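Local coordinates for protein dihydroorotase (Saccharomyces cerevisiae S288C, PDB 6L0G) that catalyses the reversible interconversion of N-carbamoyl-L-aspartate and (S)-dihydroorotate, the third step of de novo pyrimidine biosynthesis, using two zinc ions per subunit, at residues A[137-142]-A[154-159]; A[180-185]-A[229-234]; A[171-176]-A[202-207]. All blocks are in the same frame, centred on the assembly; numbering follows the deposited sequence.

Interaction 1. Residues A[137-142]-A[154-159]; sequences HGEKPS and LNAEEA. With ZN (zinc ion), chain F.
K140 and A156 join the two arms of the loop between strand 133-136 and helix 161-170 through one backbone bond, K140 N to A156 O at 3.1 Å. The same oxygen receives the CA-H of E139, and G138 O receives that of E157, so around the 4.4 Å approach of the E139 and E157 CA atoms the packing is close. The CB of A156 is pressed to 3.4 Å from K140 O and also meets E139 OE2.

Towards the partly exposed side the fit relaxes. There K140 sends its chain, bent at chi2 (-85°), past A159, in the 3-10 turn that begins at 158, its CE 3.3 Å from A159 O, while NZ goes on to N115. Shortening K140 to an alanine is likely to leave N115 OD1 without its lysine partner and the flank of A159 less covered.

On the inner side two waters bridge the segments: one donates to G138 O and E157 OE1, and another accepts from E157 N and lies 2.6 Å from E139 OE2, a probable donation. The E157 carboxylate is also held by S183 OG and T182 OG1. H137 has CG anti to its backbone N (chi1 180°), which lets ND1 bind zinc at 2.2 Å while NE2 donates to E139 OE1 at 2.7 Å, on the anti lone pair and only 4° out of the ring plane. Zinc on ND1 and the carboxylate on NE2 together fix the ring's rotation, and the His-carboxylate bond would be expected to make ND1 a stronger zinc ligand, with E139 acting as a second-shell residue.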
loop_
_atom_site.group_PDB
_atom_site.type_symbol
_atom_site.label_atom_id
_atom_site.label_comp_id
_atom_site.label_asym_id
_atom_site.label_seq_id
_atom_site.Cartn_x
_atom_site.Cartn_y
_atom_site.Cartn_z
ATOM N N HIS A 137 9.038 18.780 -0.714
ATOM C CA HIS A 137 8.437 17.452 -0.682
ATOM C C HIS A 137 9.050 16.737 -1.870
ATOM O O HIS A 137 8.603 16.877 -3.006
ATOM C CB HIS A 137 6.912 17.505 -0.751
ATOM C CG HIS A 137 6.262 16.152 -0.722
ATOM N ND1 HIS A 137 5.258 15.822 0.170
ATOM C CD2 HIS A 137 6.483 15.042 -1.471
ATOM C CE1 HIS A 137 4.882 14.573 -0.044
ATOM N NE2 HIS A 137 5.606 14.076 -1.034
ATOM N N GLY A 138 10.125 15.995 -1.612
ATOM C CA GLY A 138 10.910 15.463 -2.709
ATOM C C GLY A 138 10.425 14.156 -3.312
ATOM O O GLY A 138 11.041 13.104 -3.095
ATOM N N GLU A 139 9.340 14.216 -4.085
ATOM C CA GLU A 139 8.857 13.093 -4.884
ATOM C C GLU A 139 8.498 13.571 -6.291
ATOM O O GLU A 139 7.813 14.588 -6.448
ATOM C CB GLU A 139 7.609 12.447 -4.259
ATOM C CG GLU A 139 7.803 11.777 -2.926
ATOM C CD GLU A 139 6.584 10.951 -2.558
ATOM O OE1 GLU A 139 5.621 11.517 -2.011
ATOM O OE2 GLU A 139 6.575 9.745 -2.847
ATOM N N LYS A 140 8.921 12.816 -7.308
ATOM C CA LYS A 140 8.457 13.100 -8.656
ATOM C C LYS A 140 7.053 12.529 -8.856
ATOM O O LYS A 140 6.753 11.439 -8.364
ATOM C CB LYS A 140 9.397 12.494 -9.685
ATOM C CG LYS A 140 10.813 13.011 -9.625
ATOM C CD LYS A 140 10.951 14.291 -10.418
ATOM C CE LYS A 140 12.355 14.443 -10.974
ATOM N NZ LYS A 140 12.448 13.889 -12.350
ATOM N N PRO A 141 6.188 13.235 -9.575
ATOM C CA PRO A 141 4.871 12.676 -9.914
ATOM C C PRO A 141 5.010 11.378 -10.702
ATOM O O PRO A 141 6.005 11.141 -11.387
ATOM C CB PRO A 141 4.224 13.789 -10.751
ATOM C CG PRO A 141 4.928 15.047 -10.317
ATOM C CD PRO A 141 6.340 14.631 -10.028
ATOM N N SER A 142 4.035 10.493 -10.531
ATOM C CA SER A 142 4.117 9.166 -11.125
ATOM C C SER A 142 3.979 9.223 -12.649
ATOM O O SER A 142 3.304 10.086 -13.216
ATOM C CB SER A 142 3.049 8.254 -10.522
ATOM O OG SER A 142 3.350 7.970 -9.161
ATOM N N LEU A 154 6.976 3.953 -4.749
ATOM C CA LEU A 154 8.165 3.387 -4.107
ATOM C C LEU A 154 9.478 4.017 -4.557
ATOM O O LEU A 154 10.424 4.091 -3.760
ATOM C CB LEU A 154 8.255 1.891 -4.368
ATOM C CG LEU A 154 7.974 1.029 -3.160
ATOM C CD1 LEU A 154 6.613 1.360 -2.614
ATOM C CD2 LEU A 154 8.030 -0.395 -3.639
ATOM N N ASN A 155 9.597 4.436 -5.812
ATOM C CA ASN A 155 10.855 5.044 -6.245
ATOM C C ASN A 155 10.753 6.545 -6.502
ATOM O O ASN A 155 11.741 7.149 -6.937
ATOM C CB ASN A 155 11.389 4.317 -7.484
ATOM C CG ASN A 155 10.551 4.556 -8.724
ATOM O OD1 ASN A 155 9.493 5.202 -8.688
ATOM N ND2 ASN A 155 11.013 4.013 -9.840
ATOM N N ALA A 156 9.587 7.162 -6.243
ATOM C CA ALA A 156 9.385 8.572 -6.574
ATOM C C ALA A 156 10.304 9.482 -5.770
ATOM O O ALA A 156 10.675 10.547 -6.261
ATOM C CB ALA A 156 7.924 8.969 -6.364
ATOM N N GLU A 157 10.659 9.091 -4.535
ATOM C CA GLU A 157 11.641 9.838 -3.740
ATOM C C GLU A 157 13.046 9.718 -4.336
ATOM O O GLU A 157 13.746 10.726 -4.515
ATOM C CB GLU A 157 11.637 9.341 -2.287
ATOM C CG GLU A 157 12.750 9.941 -1.441
ATOM C CD GLU A 157 12.563 9.751 0.058
ATOM O OE1 GLU A 157 11.536 10.226 0.629
ATOM O OE2 GLU A 157 13.479 9.163 0.679
ATOM N N GLU A 158 13.481 8.492 -4.656
ATOM C CA GLU A 158 14.794 8.327 -5.273
ATOM C C GLU A 158 14.873 9.074 -6.602
ATOM O O GLU A 158 15.856 9.775 -6.873
ATOM C CB GLU A 158 15.100 6.845 -5.476
ATOM C CG GLU A 158 16.268 6.625 -6.422
ATOM C CD GLU A 158 17.009 5.337 -6.166
ATOM O OE1 GLU A 158 16.546 4.533 -5.324
ATOM O OE2 GLU A 158 18.067 5.140 -6.806
ATOM N N ALA A 159 13.817 8.982 -7.415
ATOM C CA ALA A 159 13.750 9.705 -8.685
ATOM C C ALA A 159 13.802 11.223 -8.517
ATOM O O ALA A 159 13.996 11.932 -9.509
ATOM C CB ALA A 159 12.476 9.339 -9.431
HETATM ZN ZN ZN F . 5.019 16.353 2.256
HETATM O O HOH W 1 10.512 12.281 -0.504
HETATM O O HOH W 2 8.492 7.971 -2.841
#

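Interaction 2. Residues A[180-185]-A[229-234]; sequences HCTSES and CKPVAK. With ZN (zinc ion), chain F; LMR ((2S)-2-hydroxybutanedioic acid), chain G.
H180 leans on P231 beside the zinc site of a metallo-dependent hydrolase, where strand ends and the loops that follow them in the TIM-barrel-type fold supply the ligands. Its NE2 binds zinc at 2.1 Å, sharing the metal with H137 ND1, malate O1A and one further atom. One face of the ring is turned to the proline. P231 CD lies 3.5 Å from the ring centroid and 21° off the normal, which meets the geometry of a CH-pi contact; K230 O stands over the same face, farther from the plane. A cis peptide bond precedes P231 in this loop.

C181 points its CB away from 229-234, and its side chain packs on A207 and L209 of strand 205-209; the chain then brings T182 back into the contact. The two branches of T182 divide the work. CG2 packs on P231 CB at 3.6 Å, while OG1, placed between the backbone N and the carbonyl carbon (chi1 64°), accepts a 2.7 Å hydrogen bond from K234 NZ. That hydroxyl is also hydrogen-bonded to E157, linking it to a carboxylate that probably helps to balance the buried lysine's charge. The backbone of T182 is tied as well, since a water donates to its O and accepts from K234 N.

S183 takes the N-cap position of helix 184-193, its OG bonded to A186 N and to E157, while its CB brushes the K234 chain. That chain runs extended from CB to CE and bends at chi4 (72°), and its NZ gives a second bond, 3.0 Å to V232 O, in the carbonyl plane and on a lone pair.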
loop_
_atom_site.group_PDB
_atom_site.type_symbol
_atom_site.label_atom_id
_atom_site.label_comp_id
_atom_site.label_asym_id
_atom_site.label_seq_id
_atom_site.Cartn_x
_atom_site.Cartn_y
_atom_site.Cartn_z
ATOM N N HIS A 180 10.695 15.005 5.306
ATOM C CA HIS A 180 10.258 13.638 5.595
ATOM C C HIS A 180 10.908 12.604 4.683
ATOM O O HIS A 180 10.248 12.028 3.806
ATOM C CB HIS A 180 8.717 13.528 5.556
ATOM C CG HIS A 180 8.054 14.253 4.417
ATOM N ND1 HIS A 180 8.539 14.236 3.127
ATOM C CD2 HIS A 180 6.899 14.963 4.368
ATOM C CE1 HIS A 180 7.735 14.931 2.341
ATOM N NE2 HIS A 180 6.736 15.391 3.070
ATOM N N CYS A 181 12.207 12.374 4.871
ATOM C CA CYS A 181 12.913 11.368 4.094
ATOM C C CYS A 181 12.425 9.977 4.463
ATOM O O CYS A 181 12.179 9.686 5.637
ATOM C CB CYS A 181 14.420 11.452 4.334
ATOM S SG CYS A 181 15.188 12.718 3.353
ATOM N N THR A 182 12.302 9.109 3.452
ATOM C CA THR A 182 11.753 7.778 3.652
ATOM C C THR A 182 12.590 6.629 3.107
ATOM O O THR A 182 12.208 5.479 3.320
ATOM C CB THR A 182 10.366 7.681 3.007
ATOM O OG1 THR A 182 10.507 7.854 1.595
ATOM C CG2 THR A 182 9.452 8.733 3.581
ATOM N N SER A 183 13.701 6.891 2.421
ATOM C CA SER A 183 14.452 5.853 1.724
ATOM C C SER A 183 15.919 5.878 2.120
ATOM O O SER A 183 16.472 6.940 2.430
ATOM C CB SER A 183 14.358 6.021 0.204
ATOM O OG SER A 183 15.067 7.183 -0.207
ATOM N N GLU A 184 16.540 4.692 2.127
ATOM C CA GLU A 184 17.993 4.625 2.261
ATOM C C GLU A 184 18.690 5.444 1.183
ATOM O O GLU A 184 19.698 6.109 1.456
ATOM C CB GLU A 184 18.498 3.184 2.222
ATOM C CG GLU A 184 20.010 3.125 2.462
ATOM C CD GLU A 184 20.575 1.717 2.506
ATOM O OE1 GLU A 184 20.439 1.047 3.553
ATOM O OE2 GLU A 184 21.173 1.294 1.496
ATOM N N SER A 185 18.182 5.403 -0.053
ATOM C CA SER A 185 18.799 6.193 -1.115
ATOM C C SER A 185 18.883 7.665 -0.724
ATOM O O SER A 185 19.919 8.305 -0.926
ATOM C CB SER A 185 18.034 6.028 -2.424
ATOM O OG SER A 185 18.242 4.741 -2.960
ATOM N N CYS A 229 0.518 7.583 4.180
ATOM C CA CYS A 229 0.951 8.963 4.097
ATOM C C CYS A 229 1.847 9.080 2.871
ATOM O O CYS A 229 2.237 8.074 2.272
ATOM C CB CYS A 229 1.685 9.379 5.384
ATOM S SG CYS A 229 3.278 8.519 5.602
ATOM N N LYS A 230 2.196 10.334 2.511
ATOM C CA LYS A 230 3.220 10.571 1.507
ATOM C C LYS A 230 4.437 11.257 2.134
ATOM O O LYS A 230 4.270 12.118 3.002
ATOM C CB LYS A 230 2.674 11.440 0.365
ATOM C CG LYS A 230 1.544 10.788 -0.443
ATOM C CD LYS A 230 1.964 9.437 -0.985
ATOM C CE LYS A 230 2.805 9.626 -2.227
ATOM N NZ LYS A 230 1.935 10.000 -3.408
ATOM N N PRO A 231 5.676 10.883 1.748
ATOM C CA PRO A 231 5.997 9.683 0.960
ATOM C C PRO A 231 5.640 8.411 1.741
ATOM O O PRO A 231 5.648 8.437 2.982
ATOM C CB PRO A 231 7.521 9.791 0.730
ATOM C CG PRO A 231 7.919 11.198 1.241
ATOM C CD PRO A 231 6.898 11.489 2.304
ATOM N N VAL A 232 5.274 7.337 1.034
ATOM C CA VAL A 232 4.844 6.108 1.700
ATOM C C VAL A 232 6.000 5.499 2.484
ATOM O O VAL A 232 7.168 5.602 2.091
ATOM C CB VAL A 232 4.292 5.103 0.673
ATOM C CG1 VAL A 232 3.131 5.723 -0.114
ATOM C CG2 VAL A 232 5.402 4.620 -0.254
ATOM N N ALA A 233 5.681 4.874 3.620
ATOM C CA ALA A 233 6.683 4.058 4.303
ATOM C C ALA A 233 7.109 2.893 3.406
ATOM O O ALA A 233 6.280 2.277 2.728
ATOM C CB ALA A 233 6.138 3.544 5.636
ATOM N N LYS A 234 8.401 2.604 3.369
ATOM C CA LYS A 234 8.971 1.718 2.355
ATOM C C LYS A 234 9.431 0.420 3.010
ATOM O O LYS A 234 8.651 -0.168 3.761
ATOM C CB LYS A 234 10.028 2.480 1.572
ATOM C CG LYS A 234 9.382 3.586 0.714
ATOM C CD LYS A 234 10.396 4.519 0.095
ATOM C CE LYS A 234 9.706 5.512 -0.844
ATOM N NZ LYS A 234 8.911 6.553 -0.123
HETATM ZN ZN ZN F . 5.019 16.353 2.256
HETATM C C1 LMR G . 2.109 15.651 3.020
HETATM O O1A LMR G . 2.989 16.169 3.764
HETATM O O1B LMR G . 2.511 15.021 2.026
HETATM C C2 LMR G . 0.589 15.775 3.291
HETATM O O2 LMR G . -0.073 14.580 3.638
HETATM C C3 LMR G . 0.420 16.608 4.509
HETATM C C4 LMR G . -1.051 16.936 4.465
HETATM O O4A LMR G . -1.947 16.022 4.493
HETATM O O4B LMR G . -1.292 18.156 4.421
HETATM O O HOH W 3 10.158 4.457 4.706
#

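Interaction 3. Residues A[171-176]-A[202-207]; sequences FPNLKI and DVKVAA
I176 and V205 form a parallel beta bridge, carried by two backbone bonds. I176 N donates to K204 O at 2.8 Å and A206 N donates to I176 O at 2.9 Å. CA-H contacts support them: K175 CA approaches K204 O, and V205 CA approaches I176 O at 3.1 Å. Each of these two carbonyl oxygens therefore takes one N-H and one CA-H.

The bridge ties strand 175-178 to strand 205-209, the two parallel strands of a right-handed beta-alpha-beta crossover through helix 184-193, a building unit of the TIM barrel.

Among apolar contacts, I176 CB and V205 CG2 stand 4.3 Å apart on the same face of the sheet. Helix 161-170 covers both side chains there, through L164 and H168, and V205 also meets I190 and I193 of helix 184-193.

The polar side-chain contact belongs to K204. Bent at chi2 (-87°) and extended beyond, its chain reaches back over the type I turn F171 to L174; CG lies near P172 O, CD and CE run alongside N173 O, and NZ comes within 2.5 Å of that oxygen, so short that the exact length is doubtful.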
loop_
_atom_site.group_PDB
_atom_site.type_symbol
_atom_site.label_atom_id
_atom_site.label_comp_id
_atom_site.label_asym_id
_atom_site.label_seq_id
_atom_site.Cartn_x
_atom_site.Cartn_y
_atom_site.Cartn_z
ATOM N N PHE A 171 22.145 26.796 -6.406
ATOM C CA PHE A 171 21.940 27.796 -5.357
ATOM C C PHE A 171 22.721 27.370 -4.123
ATOM O O PHE A 171 22.144 27.008 -3.092
ATOM C CB PHE A 171 20.448 27.970 -5.055
ATOM C CG PHE A 171 19.653 28.542 -6.204
ATOM C CD1 PHE A 171 18.968 27.708 -7.079
ATOM C CD2 PHE A 171 19.585 29.917 -6.405
ATOM C CE1 PHE A 171 18.229 28.230 -8.132
ATOM C CE2 PHE A 171 18.850 30.446 -7.467
ATOM C CZ PHE A 171 18.170 29.602 -8.330
ATOM N N PRO A 172 24.054 27.438 -4.184
ATOM C CA PRO A 172 24.872 26.818 -3.127
ATOM C C PRO A 172 24.747 27.474 -1.762
ATOM O O PRO A 172 25.126 26.847 -0.762
ATOM C CB PRO A 172 26.301 26.950 -3.668
ATOM C CG PRO A 172 26.253 28.181 -4.532
ATOM C CD PRO A 172 24.859 28.247 -5.114
ATOM N N ASN A 173 24.222 28.696 -1.673
ATOM C CA ASN A 173 24.041 29.356 -0.386
ATOM C C ASN A 173 22.622 29.224 0.162
ATOM O O ASN A 173 22.360 29.690 1.277
ATOM C CB ASN A 173 24.397 30.845 -0.500
ATOM C CG ASN A 173 25.896 31.089 -0.606
ATOM O OD1 ASN A 173 26.705 30.186 -0.386
ATOM N ND2 ASN A 173 26.270 32.321 -0.933
ATOM N N LEU A 174 21.722 28.559 -0.565
ATOM C CA LEU A 174 20.333 28.420 -0.144
ATOM C C LEU A 174 20.171 27.259 0.831
ATOM O O LEU A 174 20.561 26.126 0.532
ATOM C CB LEU A 174 19.453 28.219 -1.378
ATOM C CG LEU A 174 17.938 28.030 -1.279
ATOM C CD1 LEU A 174 17.249 29.244 -0.643
ATOM C CD2 LEU A 174 17.399 27.785 -2.672
ATOM N N LYS A 175 19.576 27.530 1.991
ATOM C CA LYS A 175 19.262 26.449 2.917
ATOM C C LYS A 175 18.088 25.648 2.361
ATOM O O LYS A 175 17.009 26.202 2.108
ATOM C CB LYS A 175 18.947 27.001 4.303
ATOM C CG LYS A 175 20.175 27.387 5.108
ATOM C CD LYS A 175 19.803 27.777 6.541
ATOM C CE LYS A 175 19.429 29.256 6.639
ATOM N NZ LYS A 175 18.654 29.609 7.872
ATOM N N ILE A 176 18.312 24.351 2.146
ATOM C CA ILE A 176 17.334 23.466 1.519
ATOM C C ILE A 176 17.094 22.262 2.420
ATOM O O ILE A 176 18.033 21.711 3.006
ATOM C CB ILE A 176 17.796 23.026 0.114
ATOM C CG1 ILE A 176 18.158 24.251 -0.735
ATOM C CG2 ILE A 176 16.718 22.200 -0.578
ATOM C CD1 ILE A 176 18.591 23.923 -2.153
ATOM N N ASP A 202 27.812 24.588 9.150
ATOM C CA ASP A 202 28.097 24.394 7.723
ATOM C C ASP A 202 26.922 23.802 6.940
ATOM O O ASP A 202 26.936 23.844 5.704
ATOM C CB ASP A 202 29.312 23.476 7.554
ATOM C CG ASP A 202 30.481 23.860 8.454
ATOM O OD1 ASP A 202 30.761 25.082 8.599
ATOM O OD2 ASP A 202 31.093 22.945 9.043
ATOM N N VAL A 203 25.947 23.201 7.616
ATOM C CA VAL A 203 24.897 22.478 6.907
ATOM C C VAL A 203 24.054 23.456 6.099
ATOM O O VAL A 203 23.493 24.414 6.645
ATOM C CB VAL A 203 24.041 21.673 7.894
ATOM C CG1 VAL A 203 22.819 21.029 7.198
ATOM C CG2 VAL A 203 24.900 20.626 8.595
ATOM N N LYS A 204 23.957 23.219 4.788
ATOM C CA LYS A 204 23.035 23.942 3.918
ATOM C C LYS A 204 21.868 23.094 3.440
ATOM O O LYS A 204 20.801 23.634 3.132
ATOM C CB LYS A 204 23.772 24.497 2.689
ATOM C CG LYS A 204 24.685 25.692 2.975
ATOM C CD LYS A 204 23.931 27.016 2.905
ATOM C CE LYS A 204 24.866 28.197 3.156
ATOM N NZ LYS A 204 24.158 29.499 2.949
ATOM N N VAL A 205 22.069 21.789 3.310
ATOM C CA VAL A 205 21.030 20.858 2.899
ATOM C C VAL A 205 20.831 19.880 4.043
ATOM O O VAL A 205 21.789 19.228 4.490
ATOM C CB VAL A 205 21.393 20.135 1.594
ATOM C CG1 VAL A 205 20.262 19.190 1.178
ATOM C CG2 VAL A 205 21.665 21.155 0.510
ATOM N N ALA A 206 19.607 19.817 4.548
ATOM C CA ALA A 206 19.251 18.927 5.639
ATOM C C ALA A 206 18.056 18.072 5.236
ATOM O O ALA A 206 17.492 18.222 4.147
ATOM C CB ALA A 206 18.943 19.721 6.910
ATOM N N ALA A 207 17.687 17.157 6.129
ATOM C CA ALA A 207 16.487 16.355 5.952
ATOM C C ALA A 207 15.764 16.226 7.285
ATOM O O ALA A 207 16.391 16.007 8.327
ATOM C CB ALA A 207 16.826 14.976 5.381
#

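Overall arrangement
Along the chain interaction 1 closes first; the segments of interactions 3 and 2 then alternate as 171-176, 180-185, 202-207 and 229-234. Interactions 1 and 2 lie with their centres about 9 Å apart, share a zinc ion through H137 and H180, and are joined directly by E157, whose carboxylate oxygens reach T182 and S183. The centre of interaction 3 is about 20 Å from each of theirs, in the four-stranded parallel sheet. It touches interaction 2 where C181 SG meets A207 CB. Interaction 3 pairs strands 175-178 and 205-209 near their N-terminal ends, while interactions 1 and 2 lie at the C-terminal ends, where the metal-binding loops of a TIM-barrel hydrolase are found.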